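Periplasmic binding protein (Veillonella parvula, PDB 4N01) probably binds a solute in the periplasm and passes it to a membrane importer, as other periplasmic solute-binding proteins do. Local coordinates at residues Ala66-Met69 and Thr73-Met76; Met76-Gly81 and Gln101-Lys106; Asp126-Thr129 and Ser134-Lys137. All coordinates share one frame; numbering follows the deposited sequence.

Contact 1: Ala66-Met69 and Thr73-Met76; sequences AVSM and TTEM
S68 at the end of strand 66-68 sends its hydroxyl into the first turn of helix 71-79, where it meets two threonine hydroxyls. S68 OG hydrogen-bonds to T73 OG1 at 2.7 Å and to T74 OG1 at 2.8 Å, three oxygens gathered where strand and helix come closest. The threonines reach it from consecutive positions by different rotations: T73 OG1 lies between the backbone N and the carbonyl carbon (chi1 52°), while T74 OG1 stands anti to the carbonyl carbon (chi1 -71°). Both threonine hydroxyls also bond to the carbonyl O of S70, and S68 OG does so weakly, which helps to satisfy this buried polar cluster.

Away from these three hydroxyls the contact is loose. The CB of M69 points away from the helix, and M69 N stays 4.3 Å from T73 OG1. E75, on the far side of the helical turn, forms a salt bridge with R319. The pair belongs to a beta-alpha-beta unit: strand 66-68 pairs with strands 86-90 and 127-129, T73 also touches T129, and M76 packs on helix 165-178.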
loop_
_atom_site.group_PDB
_atom_site.type_symbol
_atom_site.label_atom_id
_atom_site.label_comp_id
_atom_site.label_asym_id
_atom_site.label_seq_id
_atom_site.Cartn_x
_atom_site.Cartn_y
_atom_site.Cartn_z
ATOM N N ALA A 66 -18.600 5.467 -8.557
ATOM C CA ALA A 66 -17.689 5.210 -7.448
ATOM C C ALA A 66 -16.597 6.273 -7.376
ATOM O O ALA A 66 -16.106 6.734 -8.413
ATOM C CB ALA A 66 -17.066 3.843 -7.601
ATOM N N VAL A 67 -16.237 6.671 -6.159
ATOM C CA VAL A 67 -15.173 7.641 -5.951
ATOM C C VAL A 67 -14.069 7.006 -5.126
ATOM O O VAL A 67 -14.325 6.436 -4.059
ATOM C CB VAL A 67 -15.667 8.914 -5.228
ATOM C CG1 VAL A 67 -14.481 9.790 -4.813
ATOM C CG2 VAL A 67 -16.639 9.707 -6.131
ATOM N N SER A 68 -12.841 7.097 -5.620
ATOM C CA SER A 68 -11.707 6.611 -4.856
ATOM C C SER A 68 -10.952 7.795 -4.253
ATOM O O SER A 68 -10.519 8.694 -4.973
ATOM C CB SER A 68 -10.773 5.787 -5.737
ATOM O OG SER A 68 -9.597 5.466 -5.014
HETATM N N MSE A 69 -10.804 7.790 -2.931
HETATM C CA MSE A 69 -10.176 8.900 -2.217
HETATM C C MSE A 69 -8.668 8.721 -2.031
HETATM O O MSE A 69 -8.010 9.592 -1.464
HETATM C CB MSE A 69 -10.825 9.066 -0.833
HETATM C CG MSE A 69 -12.315 9.352 -0.859
HETATM SE SE MSE A 69 -12.761 11.176 -1.391
HETATM C CE MSE A 69 -12.528 12.053 0.351
ATOM N N THR A 73 -6.445 2.579 -3.532
ATOM C CA THR A 73 -7.740 2.051 -3.947
ATOM C C THR A 73 -8.055 2.412 -5.400
ATOM O O THR A 73 -8.759 1.672 -6.086
ATOM C CB THR A 73 -8.882 2.506 -3.016
ATOM O OG1 THR A 73 -8.837 3.928 -2.877
ATOM C CG2 THR A 73 -8.752 1.848 -1.629
ATOM N N THR A 74 -7.541 3.542 -5.884
ATOM C CA THR A 74 -7.676 3.871 -7.309
ATOM C C THR A 74 -7.026 2.799 -8.178
ATOM O O THR A 74 -7.616 2.342 -9.164
ATOM C CB THR A 74 -7.063 5.242 -7.644
ATOM O OG1 THR A 74 -7.883 6.276 -7.091
ATOM C CG2 THR A 74 -6.956 5.445 -9.164
ATOM N N GLU A 75 -5.818 2.382 -7.803
ATOM C CA GLU A 75 -5.126 1.345 -8.562
ATOM C C GLU A 75 -5.838 -0.001 -8.471
ATOM O O GLU A 75 -5.950 -0.703 -9.476
ATOM C CB GLU A 75 -3.626 1.279 -8.190
ATOM C CG GLU A 75 -2.928 2.599 -8.562
ATOM C CD GLU A 75 -1.416 2.623 -8.349
ATOM O OE1 GLU A 75 -0.860 1.714 -7.682
ATOM O OE2 GLU A 75 -0.772 3.577 -8.862
HETATM N N MSE A 76 -6.353 -0.332 -7.287
HETATM C CA MSE A 76 -7.106 -1.570 -7.111
HETATM C C MSE A 76 -8.295 -1.597 -8.047
HETATM O O MSE A 76 -8.543 -2.595 -8.722
HETATM C CB MSE A 76 -7.568 -1.725 -5.661
HETATM C CG MSE A 76 -6.404 -1.993 -4.724
HETATM SE SE MSE A 76 -6.971 -1.953 -2.867
HETATM C CE MSE A 76 -8.136 -3.498 -2.890
#

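Contact 2: Met76-Gly81 and Gln101-Lys106; sequences MMLQLG and QAAYDK
With CG anti to the carbonyl carbon (chi1 -66°) and a nearly extended second torsion (chi2 171°), L78 extends its forked end from helix 71-79 to the short helix 101-104. The two methyls divide the work. L78 CD2 lies 3.8 Å from A103 CB, and L78 CD1 lies 3.7 Å from both CA and CB of Y104. The tyrosine has its CG anti to the backbone N (chi1 179°), which carries the ring on past the leucine. L78 CD1 therefore meets only the near edge of that ring, close to its plane, with CD1 of Y104 at 4.1 Å. The touch is wholly apolar.

Within 101-106, Q101 NE2 donates to D105 OD1, four residues on, at 3.0 Å, a bent bond that meets the carboxylate from above its plane. Helix 71-79 ends in a Schellman motif at G81, whose positive phi suits glycine. L78 also packs on M86 and Y104 on T89, both of strand 86-90, while Q79 and L80 lean on M172 of helix 165-178.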
loop_
_atom_site.group_PDB
_atom_site.type_symbol
_atom_site.label_atom_id
_atom_site.label_comp_id
_atom_site.label_asym_id
_atom_site.label_seq_id
_atom_site.Cartn_x
_atom_site.Cartn_y
_atom_site.Cartn_z
HETATM N N MSE A 76 -6.353 -0.332 -7.287
HETATM C CA MSE A 76 -7.106 -1.570 -7.111
HETATM C C MSE A 76 -8.295 -1.597 -8.047
HETATM O O MSE A 76 -8.543 -2.595 -8.722
HETATM C CB MSE A 76 -7.568 -1.725 -5.661
HETATM C CG MSE A 76 -6.404 -1.993 -4.724
HETATM SE SE MSE A 76 -6.971 -1.953 -2.867
HETATM C CE MSE A 76 -8.136 -3.498 -2.890
HETATM N N MSE A 77 -9.020 -0.488 -8.109
HETATM C CA MSE A 77 -10.199 -0.427 -8.962
HETATM C C MSE A 77 -9.838 -0.482 -10.446
HETATM O O MSE A 77 -10.502 -1.168 -11.226
HETATM C CB MSE A 77 -11.040 0.811 -8.639
HETATM C CG MSE A 77 -11.707 0.729 -7.268
HETATM SE SE MSE A 77 -13.076 2.096 -7.086
HETATM C CE MSE A 77 -14.318 1.469 -8.447
ATOM N N LEU A 78 -8.782 0.219 -10.841
ATOM C CA LEU A 78 -8.367 0.203 -12.250
ATOM C C LEU A 78 -7.879 -1.188 -12.674
ATOM O O LEU A 78 -8.097 -1.621 -13.813
ATOM C CB LEU A 78 -7.286 1.260 -12.512
ATOM C CG LEU A 78 -7.738 2.723 -12.361
ATOM C CD1 LEU A 78 -6.547 3.663 -12.421
ATOM C CD2 LEU A 78 -8.770 3.105 -13.433
ATOM N N GLN A 79 -7.236 -1.892 -11.749
ATOM C CA GLN A 79 -6.709 -3.218 -12.047
ATOM C C GLN A 79 -7.859 -4.165 -12.390
ATOM O O GLN A 79 -7.716 -5.042 -13.244
ATOM C CB GLN A 79 -5.900 -3.745 -10.855
ATOM C CG GLN A 79 -5.242 -5.106 -11.070
ATOM C CD GLN A 79 -4.113 -5.054 -12.079
ATOM O OE1 GLN A 79 -3.122 -4.348 -11.883
ATOM N NE2 GLN A 79 -4.258 -5.801 -13.170
ATOM N N LEU A 80 -9.004 -3.964 -11.738
ATOM C CA LEU A 80 -10.185 -4.802 -11.974
ATOM C C LEU A 80 -10.987 -4.323 -13.189
ATOM O O LEU A 80 -12.060 -4.854 -13.483
ATOM C CB LEU A 80 -11.091 -4.844 -10.732
ATOM C CG LEU A 80 -10.480 -5.521 -9.500
ATOM C CD1 LEU A 80 -11.492 -5.617 -8.368
ATOM C CD2 LEU A 80 -9.981 -6.896 -9.870
ATOM N N GLY A 81 -10.464 -3.323 -13.891
ATOM C CA GLY A 81 -11.090 -2.823 -15.104
ATOM C C GLY A 81 -12.323 -1.970 -14.869
ATOM O O GLY A 81 -13.237 -1.946 -15.692
ATOM N N GLN A 101 -2.097 3.418 -16.305
ATOM C CA GLN A 101 -2.112 4.840 -16.666
ATOM C C GLN A 101 -3.204 5.184 -17.670
ATOM O O GLN A 101 -3.923 6.179 -17.506
ATOM C CB GLN A 101 -0.752 5.280 -17.220
ATOM C CG GLN A 101 -0.674 6.767 -17.565
ATOM C CD GLN A 101 -0.674 7.658 -16.332
ATOM O OE1 GLN A 101 0.254 7.609 -15.515
ATOM N NE2 GLN A 101 -1.719 8.473 -16.187
ATOM N N ALA A 102 -3.332 4.369 -18.713
ATOM C CA ALA A 102 -4.345 4.622 -19.728
ATOM C C ALA A 102 -5.764 4.537 -19.167
ATOM O O ALA A 102 -6.629 5.318 -19.574
ATOM C CB ALA A 102 -4.177 3.685 -20.919
ATOM N N ALA A 103 -6.017 3.604 -18.251
ATOM C CA ALA A 103 -7.331 3.540 -17.601
ATOM C C ALA A 103 -7.528 4.732 -16.651
ATOM O O ALA A 103 -8.614 5.312 -16.590
ATOM C CB ALA A 103 -7.526 2.207 -16.860
ATOM N N TYR A 104 -6.473 5.094 -15.918
ATOM C CA TYR A 104 -6.509 6.252 -15.028
ATOM C C TYR A 104 -6.935 7.510 -15.758
ATOM O O TYR A 104 -7.684 8.322 -15.211
ATOM C CB TYR A 104 -5.135 6.489 -14.391
ATOM C CG TYR A 104 -5.061 7.696 -13.467
ATOM C CD1 TYR A 104 -5.483 7.614 -12.146
ATOM C CD2 TYR A 104 -4.550 8.912 -13.918
ATOM C CE1 TYR A 104 -5.402 8.714 -11.294
ATOM C CE2 TYR A 104 -4.471 10.019 -13.081
ATOM C CZ TYR A 104 -4.902 9.912 -11.770
ATOM O OH TYR A 104 -4.818 11.001 -10.932
ATOM N N ASP A 105 -6.445 7.674 -16.989
ATOM C CA ASP A 105 -6.721 8.861 -17.784
ATOM C C ASP A 105 -8.188 8.991 -18.178
ATOM O O ASP A 105 -8.595 10.013 -18.719
ATOM C CB ASP A 105 -5.844 8.888 -19.046
ATOM C CG ASP A 105 -4.391 9.191 -18.737
ATOM O OD1 ASP A 105 -4.092 9.561 -17.582
ATOM O OD2 ASP A 105 -3.547 9.082 -19.658
ATOM N N LYS A 106 -8.983 7.960 -17.920
ATOM C CA LYS A 106 -10.386 7.988 -18.324
ATOM C C LYS A 106 -11.296 8.482 -17.200
ATOM O O LYS A 106 -12.476 8.797 -17.430
ATOM C CB LYS A 106 -10.815 6.594 -18.807
ATOM C CG LYS A 106 -10.069 6.150 -20.055
ATOM C CD LYS A 106 -10.514 4.779 -20.522
ATOM C CE LYS A 106 -9.701 4.327 -21.727
ATOM N NZ LYS A 106 -10.026 2.934 -22.156
#

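Contact 3: Asp126-Thr129 and Ser134-Lys137; sequences DFAT and SFSK
The loop that leaves strand 127-129 of the five-stranded parallel sheet turns back on it, and F135 lays the outer edge of its ring against A128 and T129. The strand side chain involved is that of A128, whose CB lies 3.8 Å from F135 CE1, near the ring plane. At the far end of the ring F135 CZ approaches the backbone of the next residue, 3.7 Å from T129 C and 3.8 Å from T129 CA. T129 N also lies at the edge, in the plane, so the phenyl group meets the strand end-on and not with a face. With CG anti to the carbonyl carbon (chi1 -55°), the ring swings beside its own backbone N. There the CB of S134 lies 3.8 Å above one face of the F135 ring, displaced toward the rim.

Strand 127-129, helix 142-147 and strand 151-153 form a beta-alpha-beta crossover, and the loop carrying F135 is its first connection. The ring is wedged into this unit, touching A142 and M145 of the helix and I152 of the next strand, while A128 meets M145 as well. An alternation along the strand sorts the rest: F127 and T129 point to the other side of the sheet, where F127 stacks edge-to-face with F179 and T129 packs on M77. T129 OG1 is hydrogen-bonded to the carbonyl O of W153. An alanine here, in place of F135, removes the ring that meets A128 CB and the T129 backbone, and would probably open a gap between loop and sheet beside M145. S134 OG, just ahead of the ring, is hydrogen-bonded to the carbonyl O of W131, and D126, just before the strand, receives the backbone N-H groups of T64 and H65 on its carboxylate.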
loop_
_atom_site.group_PDB
_atom_site.type_symbol
_atom_site.label_atom_id
_atom_site.label_comp_id
_atom_site.label_asym_id
_atom_site.label_seq_id
_atom_site.Cartn_x
_atom_site.Cartn_y
_atom_site.Cartn_z
ATOM N N ASP A 126 -22.073 7.145 -5.377
ATOM C CA ASP A 126 -22.910 6.155 -4.709
ATOM C C ASP A 126 -22.052 5.168 -3.924
ATOM O O ASP A 126 -22.565 4.348 -3.160
ATOM C CB ASP A 126 -23.840 5.436 -5.703
ATOM C CG ASP A 126 -23.092 4.737 -6.842
ATOM O OD1 ASP A 126 -21.845 4.827 -6.922
ATOM O OD2 ASP A 126 -23.772 4.106 -7.688
ATOM N N PHE A 127 -20.737 5.288 -4.093
ATOM C CA PHE A 127 -19.781 4.391 -3.450
ATOM C C PHE A 127 -18.473 5.148 -3.281
ATOM O O PHE A 127 -18.060 5.876 -4.186
ATOM C CB PHE A 127 -19.564 3.164 -4.339
ATOM C CG PHE A 127 -18.527 2.191 -3.829
ATOM C CD1 PHE A 127 -18.902 1.103 -3.057
ATOM C CD2 PHE A 127 -17.184 2.345 -4.157
ATOM C CE1 PHE A 127 -17.951 0.188 -2.602
ATOM C CE2 PHE A 127 -16.222 1.430 -3.708
ATOM C CZ PHE A 127 -16.614 0.351 -2.931
ATOM N N ALA A 128 -17.822 4.987 -2.130
ATOM C CA ALA A 128 -16.536 5.648 -1.907
ATOM C C ALA A 128 -15.601 4.677 -1.231
ATOM O O ALA A 128 -16.043 3.879 -0.407
ATOM C CB ALA A 128 -16.710 6.891 -1.054
ATOM N N THR A 129 -14.318 4.737 -1.581
ATOM C CA THR A 129 -13.320 3.871 -0.954
ATOM C C THR A 129 -12.008 4.633 -0.819
ATOM O O THR A 129 -11.801 5.634 -1.506
ATOM C CB THR A 129 -13.091 2.585 -1.778
ATOM O OG1 THR A 129 -12.160 1.730 -1.090
ATOM C CG2 THR A 129 -12.537 2.929 -3.158
ATOM N N SER A 134 -9.346 9.181 4.863
ATOM C CA SER A 134 -10.172 9.822 3.836
ATOM C C SER A 134 -11.574 10.118 4.337
ATOM O O SER A 134 -12.283 10.949 3.770
ATOM C CB SER A 134 -10.315 8.905 2.606
ATOM O OG SER A 134 -9.052 8.481 2.121
ATOM N N PHE A 135 -11.986 9.416 5.386
ATOM C CA PHE A 135 -13.359 9.520 5.872
ATOM C C PHE A 135 -13.401 10.120 7.266
ATOM O O PHE A 135 -14.396 10.004 7.980
ATOM C CB PHE A 135 -14.022 8.145 5.805
ATOM C CG PHE A 135 -13.952 7.534 4.430
ATOM C CD1 PHE A 135 -14.796 7.983 3.420
ATOM C CD2 PHE A 135 -13.013 6.554 4.133
ATOM C CE1 PHE A 135 -14.724 7.449 2.142
ATOM C CE2 PHE A 135 -12.935 6.006 2.848
ATOM C CZ PHE A 135 -13.794 6.461 1.851
ATOM N N SER A 136 -12.305 10.782 7.624
ATOM C CA SER A 136 -12.170 11.456 8.912
ATOM C C SER A 136 -12.512 12.936 8.779
ATOM O O SER A 136 -12.889 13.399 7.702
ATOM C CB SER A 136 -10.745 11.306 9.440
ATOM O OG SER A 136 -9.820 12.003 8.623
ATOM N N LYS A 137 -12.360 13.681 9.868
ATOM C CA LYS A 137 -12.647 15.111 9.858
ATOM C C LYS A 137 -11.582 15.915 9.111
ATOM O O LYS A 137 -11.776 17.092 8.815
ATOM C CB LYS A 137 -12.814 15.627 11.288
ATOM C CG LYS A 137 -13.987 14.996 12.023
ATOM C CD LYS A 137 -14.191 15.630 13.390
ATOM C CE LYS A 137 -15.412 15.056 14.094
ATOM N NZ LYS A 137 -15.694 15.764 15.377
#

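In the fold
All three contacts lie in the lobe built on the five-stranded parallel sheet. They follow one another along the chain: contact 2 begins at M76, where contact 1 ends, and contact 3 comes later. Contacts 1 and 2 share helix 71-79 and have centres about 9 Å apart. Contact 3 is centred about 10 Å from contact 1, and its strand 127-129 neighbours strand 66-68, with M69 N probably hydrogen-bonded to T129 O. Contacts 2 and 3, about 19 Å apart between centres, barely meet, through M77 and T129. Contacts 1 and 3 pack segments that follow two adjacent strands back onto them, and contact 2 joins helix 101-104 to helix 71-79, within one lobe of this binding protein.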